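Local coordinates for protein sensor histidine kinase (Rhodopseudomonas palustris, PDB 3VA9) that probably passes phosphate from ATP to a histidine in two-component signalling, this piece being its four-helix-bundle sensor domain, at residues V31-A34 / E35-R39; G45-T48 / Y49-S52; E76-A79 / H80-L84. All blocks are in the same frame, centred on the assembly; numbering follows the deposited sequence.

Contact 1 (V31-A34 / E35-R39); sequences VLEA and ETSER
Glu33 and Ser37 meet one turn apart on helix 18-44, and the serine grips the glutamate backbone twice. Ser37 OG donates to Glu33 O at 2.7 Å, while Ser37 N reaches the same oxygen at 3.0 Å with an N-H...O angle of 148°. The two donors come from opposite faces of the carbonyl plane, so that Glu33 O is held from both. Ser37 can do this because OG lies beside its own backbone N (chi1 -66°), which turns the hydroxyl back toward the preceding turn.

The Glu33 side chain follows the same edge of the helix. Beyond CB, CG points away from the backbone N (chi1 -169°), and the bend at chi2 then brings the end forward alongside the next turn. CG comes within 4.1 Å of Ser37 OG. CD faces both that hydroxyl and the methyl of Thr36, 3.9 Å from Ser37 OG and 4.0 Å from Thr36 CG2. At the tip, OE2 lies 3.0 Å from Ser37 OG and 3.6 Å from Thr36 CG2. The hydroxyl thus has two glutamate oxygens close by, the backbone one taking its proton.

Further round, Glu35 sends OE1 to a salt bridge with Arg91 on helix 75-101. Its OE2 lies over one face of the Arg39 guanidinium, 3.6 Å from Arg39 NH2, a long pairing of charges only. Ala34 packs against Ala56 and Leu95. A serine hydroxyl bonded to the carbonyl four residues back is a familiar helix feature, placed here on the first long helix of the CHASE3 four-helix bundle.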
ATOM      1  N   VAL A  31      -1.402   0.300   3.614  1.00 29.73           N
ATOM      2  CA  VAL A  31      -1.336  -0.895   2.768  1.00 28.78           C
ATOM      3  C   VAL A  31      -1.765  -2.156   3.537  1.00 25.15           C
ATOM      4  O   VAL A  31      -2.533  -2.969   3.027  1.00 29.42           O
ATOM      5  CB  VAL A  31       0.082  -1.094   2.194  1.00 37.72           C
ATOM      6  CG1 VAL A  31       0.228  -2.473   1.581  1.00 41.65           C
ATOM      7  CG2 VAL A  31       0.391  -0.016   1.167  1.00 32.56           C
ATOM      8  N   LEU A  32      -1.277  -2.300   4.768  1.00 30.14           N
ATOM      9  CA  LEU A  32      -1.667  -3.422   5.631  1.00 36.04           C
ATOM     10  C   LEU A  32      -3.141  -3.362   5.975  1.00 27.03           C
ATOM     11  O   LEU A  32      -3.834  -4.372   5.944  1.00 32.78           O
ATOM     12  CB  LEU A  32      -0.844  -3.436   6.921  1.00 31.46           C
ATOM     13  CG  LEU A  32       0.616  -3.810   6.691  1.00 34.92           C
ATOM     14  CD1 LEU A  32       1.464  -3.513   7.916  1.00 31.06           C
ATOM     15  CD2 LEU A  32       0.678  -5.275   6.305  1.00 34.79           C
ATOM     16  N   GLU A  33      -3.615  -2.163   6.288  1.00 24.82           N
ATOM     17  CA  GLU A  33      -5.019  -1.961   6.618  1.00 27.96           C
ATOM     18  C   GLU A  33      -5.958  -2.304   5.451  1.00 28.80           C
ATOM     19  O   GLU A  33      -7.034  -2.850   5.667  1.00 33.06           O
ATOM     20  CB  GLU A  33      -5.247  -0.533   7.120  1.00 31.02           C
ATOM     21  CG  GLU A  33      -6.616  -0.307   7.736  1.00 55.08           C
ATOM     22  CD  GLU A  33      -6.893  -1.236   8.912  1.00 70.74           C
ATOM     23  OE1 GLU A  33      -6.076  -1.262   9.857  1.00 76.64           O
ATOM     24  OE2 GLU A  33      -7.930  -1.935   8.895  1.00 71.83           O
ATOM     25  N   ALA A  34      -5.545  -2.005   4.220  1.00 24.25           N
ATOM     26  CA  ALA A  34      -6.347  -2.354   3.041  1.00 22.67           C
ATOM     27  C   ALA A  34      -6.425  -3.869   2.873  1.00 27.28           C
ATOM     28  O   ALA A  34      -7.491  -4.431   2.609  1.00 23.12           O
ATOM     29  CB  ALA A  34      -5.760  -1.706   1.781  1.00 22.19           C
ATOM     30  N   GLU A  35      -5.280  -4.526   3.024  1.00 24.13           N
ATOM     31  CA  GLU A  35      -5.221  -5.977   2.932  1.00 32.37           C
ATOM     32  C   GLU A  35      -6.034  -6.663   4.034  1.00 29.13           C
ATOM     33  O   GLU A  35      -6.889  -7.503   3.759  1.00 31.44           O
ATOM     34  CB  GLU A  35      -3.770  -6.452   2.987  1.00 30.91           C
ATOM     35  CG  GLU A  35      -3.613  -7.936   2.732  1.00 32.29           C
ATOM     36  CD  GLU A  35      -2.201  -8.396   2.981  1.00 36.47           C
ATOM     37  OE1 GLU A  35      -1.411  -8.392   2.021  1.00 32.74           O
ATOM     38  OE2 GLU A  35      -1.879  -8.748   4.140  1.00 37.76           O
ATOM     39  N   THR A  36      -5.780  -6.295   5.283  1.00 25.36           N
ATOM     40  CA  THR A  36      -6.486  -6.931   6.382  1.00 29.45           C
ATOM     41  C   THR A  36      -8.002  -6.681   6.294  1.00 36.16           C
ATOM     42  O   THR A  36      -8.802  -7.560   6.613  1.00 38.89           O
ATOM     43  CB  THR A  36      -5.923  -6.502   7.757  1.00 26.58           C
ATOM     44  OG1 THR A  36      -6.264  -7.490   8.736  1.00 31.30           O
ATOM     45  CG2 THR A  36      -6.493  -5.147   8.190  1.00 26.70           C
ATOM     46  N   SER A  37      -8.395  -5.495   5.837  1.00 30.04           N
ATOM     47  CA  SER A  37      -9.817  -5.173   5.729  1.00 30.16           C
ATOM     48  C   SER A  37     -10.487  -5.995   4.632  1.00 27.03           C
ATOM     49  O   SER A  37     -11.587  -6.498   4.814  1.00 33.11           O
ATOM     50  CB  SER A  37     -10.024  -3.679   5.482  1.00 24.81           C
ATOM     51  OG  SER A  37      -9.598  -2.951   6.609  1.00 31.13           O
ATOM     52  N   GLU A  38      -9.808  -6.134   3.502  1.00 23.01           N
ATOM     53  CA  GLU A  38     -10.305  -6.960   2.413  1.00 31.02           C
ATOM     54  C   GLU A  38     -10.477  -8.415   2.859  1.00 27.97           C
ATOM     55  O   GLU A  38     -11.491  -9.044   2.576  1.00 34.40           O
ATOM     56  CB  GLU A  38      -9.385  -6.845   1.193  1.00 29.30           C
ATOM     57  CG  GLU A  38      -9.599  -7.912   0.140  1.00 34.68           C
ATOM     58  CD  GLU A  38      -8.689  -9.104   0.344  1.00 42.87           C
ATOM     59  OE1 GLU A  38      -7.469  -8.941   0.160  1.00 42.30           O
ATOM     60  OE2 GLU A  38      -9.188 -10.199   0.692  1.00 49.71           O
ATOM     61  N   ARG A  39      -9.491  -8.941   3.571  1.00 21.69           N
ATOM     62  CA  ARG A  39      -9.596 -10.293   4.129  1.00 25.65           C
ATOM     63  C   ARG A  39     -10.747 -10.420   5.110  1.00 23.99           C
ATOM     64  O   ARG A  39     -11.474 -11.403   5.085  1.00 32.34           O
ATOM     65  CB  ARG A  39      -8.285 -10.707   4.792  1.00 25.99           C
ATOM     66  CG  ARG A  39      -7.173 -10.785   3.790  1.00 30.31           C
ATOM     67  CD  ARG A  39      -5.891 -11.324   4.372  1.00 29.06           C
ATOM     68  NE  ARG A  39      -4.903 -11.388   3.304  1.00 27.44           N
ATOM     69  CZ  ARG A  39      -3.638 -11.742   3.461  1.00 28.37           C
ATOM     70  NH1 ARG A  39      -3.180 -12.087   4.664  1.00 26.72           N
ATOM     71  NH2 ARG A  39      -2.839 -11.763   2.403  1.00 21.79           N
TER

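Contact 2 (G45-T48 / Y49-S52); sequences GIET and YRDS
Glu47 and Arg50 run side by side, pointing the same way, and with Asp51 they form the close-set part of this first turn of helix 47-70, although it lies on the solvent side. Arg50 NH1 donates to Glu47 OE2 at 2.9 Å, entering on the syn lone pair of the carboxylate, with the oxygen close to the guanidinium plane. The two flat groups are nevertheless turned 40° from each other, and a single N-H makes the bridge. Glu47 bends at chi2 (67°) to lay its carboxylate along the extended arginine, so that OE1 also rests 3.4 Å from Arg50 CD. Asp51 comes across at about a right angle, its OD1 3.2 Å from Glu47 OE2. Two carboxylates that close should repel, and the neighbouring arginine probably offsets part of the cost, as may the amino end of the helix.

The apolar touch is sparse by comparison, with the tyrosine turned to helix 18-44. Ile46 CB stands 3.8 Å from Tyr49 CD2, at the CD2-CE2 rim and close to the ring plane, and Ile46 O sits at the ring edge. That same carbonyl is taken by Tyr49 N at 2.9 Å.

In the backbone, Thr48 O receives Ser52 N, with a second, weak bond from Ser52 OG at 3.3 Å. Gly45, just after helix 18-44, leaves helical geometry with a positive phi, and Ile46 N is bonded to Thr44 OG1. Beyond that turn the chain doubles back: Tyr49 leans on Phe41 and Thr44, Arg50 also touches Phe41, and Ser52 meets Ser37, all on helix 18-44.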
ATOM      1  N   GLY A  45     -18.369 -10.998   5.337  1.00 35.67           N
ATOM      2  CA  GLY A  45     -19.436 -10.401   4.553  1.00 31.20           C
ATOM      3  C   GLY A  45     -19.996  -9.145   5.210  1.00 37.98           C
ATOM      4  O   GLY A  45     -21.029  -8.623   4.799  1.00 42.45           O
ATOM      5  N   ILE A  46     -19.310  -8.652   6.234  1.00 40.63           N
ATOM      6  CA  ILE A  46     -19.762  -7.461   6.950  1.00 44.26           C
ATOM      7  C   ILE A  46     -19.205  -6.194   6.291  1.00 41.16           C
ATOM      8  O   ILE A  46     -17.985  -6.004   6.221  1.00 31.78           O
ATOM      9  CB  ILE A  46     -19.395  -7.530   8.452  1.00 39.69           C
ATOM     10  CG1 ILE A  46     -20.183  -8.654   9.131  1.00 44.59           C
ATOM     11  CG2 ILE A  46     -19.668  -6.193   9.144  1.00 37.68           C
ATOM     12  CD1 ILE A  46     -19.678  -9.020  10.524  1.00 41.34           C
ATOM     13  N   GLU A  47     -20.111  -5.340   5.805  1.00 40.45           N
ATOM     14  CA  GLU A  47     -19.751  -4.200   4.958  1.00 39.53           C
ATOM     15  C   GLU A  47     -18.777  -3.239   5.632  1.00 42.67           C
ATOM     16  O   GLU A  47     -18.046  -2.501   4.964  1.00 49.59           O
ATOM     17  CB  GLU A  47     -21.002  -3.440   4.505  1.00 53.87           C
ATOM     18  CG  GLU A  47     -20.708  -2.177   3.693  1.00 62.15           C
ATOM     19  CD  GLU A  47     -20.083  -2.473   2.332  1.00 68.06           C
ATOM     20  OE1 GLU A  47     -20.214  -3.619   1.845  1.00 60.50           O
ATOM     21  OE2 GLU A  47     -19.467  -1.553   1.749  1.00 71.21           O
ATOM     22  N   THR A  48     -18.774  -3.257   6.957  1.00 36.87           N
ATOM     23  CA  THR A  48     -17.860  -2.436   7.737  1.00 41.75           C
ATOM     24  C   THR A  48     -16.405  -2.707   7.360  1.00 34.52           C
ATOM     25  O   THR A  48     -15.572  -1.804   7.388  1.00 41.97           O
ATOM     26  CB  THR A  48     -18.068  -2.666   9.248  1.00 49.60           C
ATOM     27  OG1 THR A  48     -19.268  -2.005   9.661  1.00 52.20           O
ATOM     28  CG2 THR A  48     -16.908  -2.108  10.041  1.00 58.47           C
ATOM     29  N   TYR A  49     -16.097  -3.950   7.002  1.00 31.39           N
ATOM     30  CA  TYR A  49     -14.726  -4.294   6.619  1.00 35.79           C
ATOM     31  C   TYR A  49     -14.424  -3.752   5.226  1.00 36.91           C
ATOM     32  O   TYR A  49     -13.320  -3.277   4.957  1.00 41.92           O
ATOM     33  CB  TYR A  49     -14.480  -5.800   6.683  1.00 29.85           C
ATOM     34  CG  TYR A  49     -14.486  -6.362   8.089  1.00 36.81           C
ATOM     35  CD1 TYR A  49     -13.346  -6.327   8.872  1.00 38.52           C
ATOM     36  CD2 TYR A  49     -15.634  -6.929   8.628  1.00 40.43           C
ATOM     37  CE1 TYR A  49     -13.343  -6.835  10.151  1.00 39.88           C
ATOM     38  CE2 TYR A  49     -15.641  -7.441   9.909  1.00 40.92           C
ATOM     39  CZ  TYR A  49     -14.490  -7.393  10.665  1.00 43.51           C
ATOM     40  OH  TYR A  49     -14.481  -7.897  11.945  1.00 46.80           O
ATOM     41  N   ARG A  50     -15.419  -3.814   4.348  1.00 31.07           N
ATOM     42  CA  ARG A  50     -15.299  -3.182   3.042  1.00 33.31           C
ATOM     43  C   ARG A  50     -15.069  -1.676   3.167  1.00 29.85           C
ATOM     44  O   ARG A  50     -14.196  -1.120   2.502  1.00 38.30           O
ATOM     45  CB  ARG A  50     -16.521  -3.462   2.180  1.00 33.70           C
ATOM     46  CG  ARG A  50     -16.314  -3.059   0.734  1.00 29.63           C
ATOM     47  CD  ARG A  50     -17.428  -3.558  -0.167  1.00 36.75           C
ATOM     48  NE  ARG A  50     -17.279  -2.975  -1.492  1.00 40.86           N
ATOM     49  CZ  ARG A  50     -17.691  -1.755  -1.806  1.00 40.41           C
ATOM     50  NH1 ARG A  50     -18.300  -1.020  -0.884  1.00 42.97           N
ATOM     51  NH2 ARG A  50     -17.507  -1.277  -3.034  1.00 38.70           N
ATOM     52  N   ASP A  51     -15.847  -1.020   4.017  1.00 34.10           N
ATOM     53  CA  ASP A  51     -15.649   0.406   4.270  1.00 39.40           C
ATOM     54  C   ASP A  51     -14.203   0.689   4.696  1.00 43.70           C
ATOM     55  O   ASP A  51     -13.569   1.628   4.201  1.00 38.01           O
ATOM     56  CB  ASP A  51     -16.629   0.905   5.335  1.00 39.93           C
ATOM     57  CG  ASP A  51     -18.080   0.880   4.856  1.00 48.62           C
ATOM     58  OD1 ASP A  51     -18.297   0.744   3.637  1.00 40.60           O
ATOM     59  OD2 ASP A  51     -18.999   0.989   5.701  1.00 52.56           O
ATOM     60  N   SER A  52     -13.682  -0.138   5.601  1.00 36.34           N
ATOM     61  CA  SER A  52     -12.298  -0.011   6.044  1.00 36.33           C
ATOM     62  C   SER A  52     -11.297  -0.190   4.905  1.00 33.22           C
ATOM     63  O   SER A  52     -10.286   0.505   4.850  1.00 40.19           O
ATOM     64  CB  SER A  52     -12.002  -0.996   7.179  1.00 36.43           C
ATOM     65  OG  SER A  52     -12.647  -0.557   8.361  1.00 45.88           O
TER

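Contact 3 (E76-A79 / H80-L84); sequences EQIA and HIDEL
Gln77, Ile78 and Ala79 each give their carbonyl to the amide four residues on in regular alpha-helical fashion, Ile81 N to Gln77 O at 2.8 Å being the one most nearly in line with the carbonyl.

Of the side chains, Gln77 and His80 pass each other at a slant. The amide and the ring are almost perpendicular (82° between planes), and Gln77 OE1 comes in at the ring edge, near its plane, 3.4 Å from His80 CD2. The glutamine chain is folded at chi2, which brings OE1 toward the next turn, while NE2 is bonded to Glu136 OE2 on helix 121-142. His80 ND1, at the far side of the ring, makes a weak bond of 3.4 Å to Glu83 OE1.

Ile81 CG2 presses close on the preceding turn. With CG1 swung away from the backbone N (chi1 -152°), CG2 is left between N and the carbonyl carbon, 3.0 Å from Ile78 O, and the side chain as a whole leads away to Leu67 and Arg68 on helix 47-70. On the same flank Asp82 OD2 lies 3.4 Å from Ile78 O and 4.0 Å from Ile78 CG2, a carboxylate oxygen near a methyl, while Asp82 OD1 is held in a salt bridge by Arg68. Glu83 folds back until its CD is 3.2 Å from Ala79 O.

Chemically the turn is uneven. Gln77 OE1 is buried without a partner in the model, although NE2 of the same amide is bonded. The weak approach of ND1 to Glu83 is consistent with a proton on that nitrogen. The charge of Asp82, by contrast, is probably balanced by Arg68 of the adjoining helix, which joins helices 47-70 and 75-101 by charge as well as by packing.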
ATOM      1  N   GLU A  76      16.113  11.666  -6.635  1.00 75.98           N
ATOM      2  CA  GLU A  76      16.341  10.264  -6.292  1.00 78.02           C
ATOM      3  C   GLU A  76      15.201   9.710  -5.445  1.00 69.79           C
ATOM      4  O   GLU A  76      14.830   8.543  -5.577  1.00 65.14           O
ATOM      5  CB  GLU A  76      17.672  10.082  -5.558  1.00 88.39           C
ATOM      6  CG  GLU A  76      18.889  10.488  -6.370  1.00 99.63           C
ATOM      7  CD  GLU A  76      18.995  11.993  -6.547  1.00108.74           C
ATOM      8  OE1 GLU A  76      18.667  12.734  -5.594  1.00107.59           O
ATOM      9  OE2 GLU A  76      19.408  12.432  -7.642  1.00113.83           O
ATOM     10  N   GLN A  77      14.655  10.554  -4.575  1.00 65.18           N
ATOM     11  CA  GLN A  77      13.509  10.174  -3.757  1.00 63.24           C
ATOM     12  C   GLN A  77      12.214  10.146  -4.566  1.00 57.15           C
ATOM     13  O   GLN A  77      11.396   9.244  -4.403  1.00 57.95           O
ATOM     14  CB  GLN A  77      13.365  11.111  -2.555  1.00 61.92           C
ATOM     15  CG  GLN A  77      14.391  10.874  -1.464  1.00 65.19           C
ATOM     16  CD  GLN A  77      14.271   9.500  -0.840  1.00 63.05           C
ATOM     17  OE1 GLN A  77      14.404   8.482  -1.516  1.00 63.51           O
ATOM     18  NE2 GLN A  77      14.022   9.465   0.462  1.00 64.67           N
ATOM     19  N   ILE A  78      12.033  11.144  -5.426  1.00 60.65           N
ATOM     20  CA  ILE A  78      10.876  11.197  -6.311  1.00 65.46           C
ATOM     21  C   ILE A  78      10.806   9.931  -7.157  1.00 60.04           C
ATOM     22  O   ILE A  78       9.726   9.375  -7.364  1.00 54.94           O
ATOM     23  CB  ILE A  78      10.912  12.444  -7.228  1.00 75.16           C
ATOM     24  CG1 ILE A  78      10.628  13.712  -6.418  1.00 80.58           C
ATOM     25  CG2 ILE A  78       9.899  12.318  -8.365  1.00 68.76           C
ATOM     26  CD1 ILE A  78       9.251  13.740  -5.774  1.00 78.36           C
ATOM     27  N   ALA A  79      11.962   9.477  -7.637  1.00 55.92           N
ATOM     28  CA  ALA A  79      12.032   8.248  -8.423  1.00 46.88           C
ATOM     29  C   ALA A  79      11.635   7.043  -7.571  1.00 44.39           C
ATOM     30  O   ALA A  79      10.884   6.180  -8.017  1.00 44.79           O
ATOM     31  CB  ALA A  79      13.424   8.059  -9.001  1.00 43.59           C
ATOM     32  N   HIS A  80      12.136   6.994  -6.341  1.00 41.87           N
ATOM     33  CA  HIS A  80      11.798   5.907  -5.422  1.00 46.29           C
ATOM     34  C   HIS A  80      10.317   5.906  -5.060  1.00 43.15           C
ATOM     35  O   HIS A  80       9.720   4.848  -4.875  1.00 49.22           O
ATOM     36  CB  HIS A  80      12.648   5.963  -4.145  1.00 48.53           C
ATOM     37  CG  HIS A  80      14.092   5.627  -4.362  1.00 67.05           C
ATOM     38  ND1 HIS A  80      14.503   4.536  -5.098  1.00 70.64           N
ATOM     39  CD2 HIS A  80      15.222   6.232  -3.921  1.00 71.23           C
ATOM     40  CE1 HIS A  80      15.823   4.490  -5.113  1.00 73.04           C
ATOM     41  NE2 HIS A  80      16.284   5.505  -4.407  1.00 75.56           N
ATOM     42  N   ILE A  81       9.726   7.090  -4.948  1.00 41.49           N
ATOM     43  CA  ILE A  81       8.307   7.177  -4.658  1.00 42.92           C
ATOM     44  C   ILE A  81       7.494   6.762  -5.891  1.00 40.92           C
ATOM     45  O   ILE A  81       6.494   6.046  -5.774  1.00 35.77           O
ATOM     46  CB  ILE A  81       7.900   8.573  -4.139  1.00 53.34           C
ATOM     47  CG1 ILE A  81       6.668   8.461  -3.240  1.00 70.21           C
ATOM     48  CG2 ILE A  81       7.630   9.526  -5.275  1.00 53.05           C
ATOM     49  CD1 ILE A  81       6.069   9.792  -2.879  1.00 81.85           C
ATOM     50  N   ASP A  82       7.945   7.181  -7.072  1.00 34.76           N
ATOM     51  CA  ASP A  82       7.325   6.730  -8.311  1.00 40.78           C
ATOM     52  C   ASP A  82       7.270   5.214  -8.329  1.00 36.84           C
ATOM     53  O   ASP A  82       6.235   4.621  -8.632  1.00 40.46           O
ATOM     54  CB  ASP A  82       8.107   7.220  -9.526  1.00 43.20           C
ATOM     55  CG  ASP A  82       7.851   8.672  -9.830  1.00 50.07           C
ATOM     56  OD1 ASP A  82       6.837   9.203  -9.334  1.00 50.39           O
ATOM     57  OD2 ASP A  82       8.663   9.276 -10.568  1.00 51.08           O
ATOM     58  N   GLU A  83       8.396   4.594  -7.993  1.00 37.20           N
ATOM     59  CA  GLU A  83       8.501   3.138  -7.976  1.00 45.80           C
ATOM     60  C   GLU A  83       7.559   2.482  -6.965  1.00 39.48           C
ATOM     61  O   GLU A  83       6.834   1.544  -7.309  1.00 38.33           O
ATOM     62  CB  GLU A  83       9.958   2.716  -7.761  1.00 49.18           C
ATOM     63  CG  GLU A  83      10.818   2.982  -8.995  1.00 61.01           C
ATOM     64  CD  GLU A  83      12.256   3.363  -8.674  1.00 71.06           C
ATOM     65  OE1 GLU A  83      12.729   3.079  -7.552  1.00 73.29           O
ATOM     66  OE2 GLU A  83      12.915   3.949  -9.562  1.00 72.58           O
ATOM     67  N   LEU A  84       7.558   2.983  -5.730  1.00 36.83           N
ATOM     68  CA  LEU A  84       6.624   2.502  -4.708  1.00 31.91           C
ATOM     69  C   LEU A  84       5.182   2.572  -5.224  1.00 31.39           C
ATOM     70  O   LEU A  84       4.418   1.611  -5.113  1.00 36.95           O
ATOM     71  CB  LEU A  84       6.750   3.331  -3.425  1.00 31.23           C
ATOM     72  CG  LEU A  84       5.695   3.029  -2.354  1.00 40.09           C
ATOM     73  CD1 LEU A  84       5.894   1.633  -1.795  1.00 33.46           C
ATOM     74  CD2 LEU A  84       5.722   4.062  -1.230  1.00 42.48           C
TER

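Contacts 1 and 2 are neighbours, their centres 11 Å apart: helix 18-44 turns back through Gly45 into helix 47-70, and the two contacts touch where Ser37 OG lies 3.2 Å from Ser52 CB. Contact 3 sits on the opposite side of the chain's centre, near the start of helix 75-101, about 23 Å from contact 1 and 32 Å from contact 2, centre to centre. Its nearest atoms are about 6 Å from contact 1 and about 17 Å from contact 2. Helix 75-101 still links the two regions, since Arg91 reaches Glu35 and Leu95 covers Ala34. All three contacts belong to the CHASE3 sensor domain.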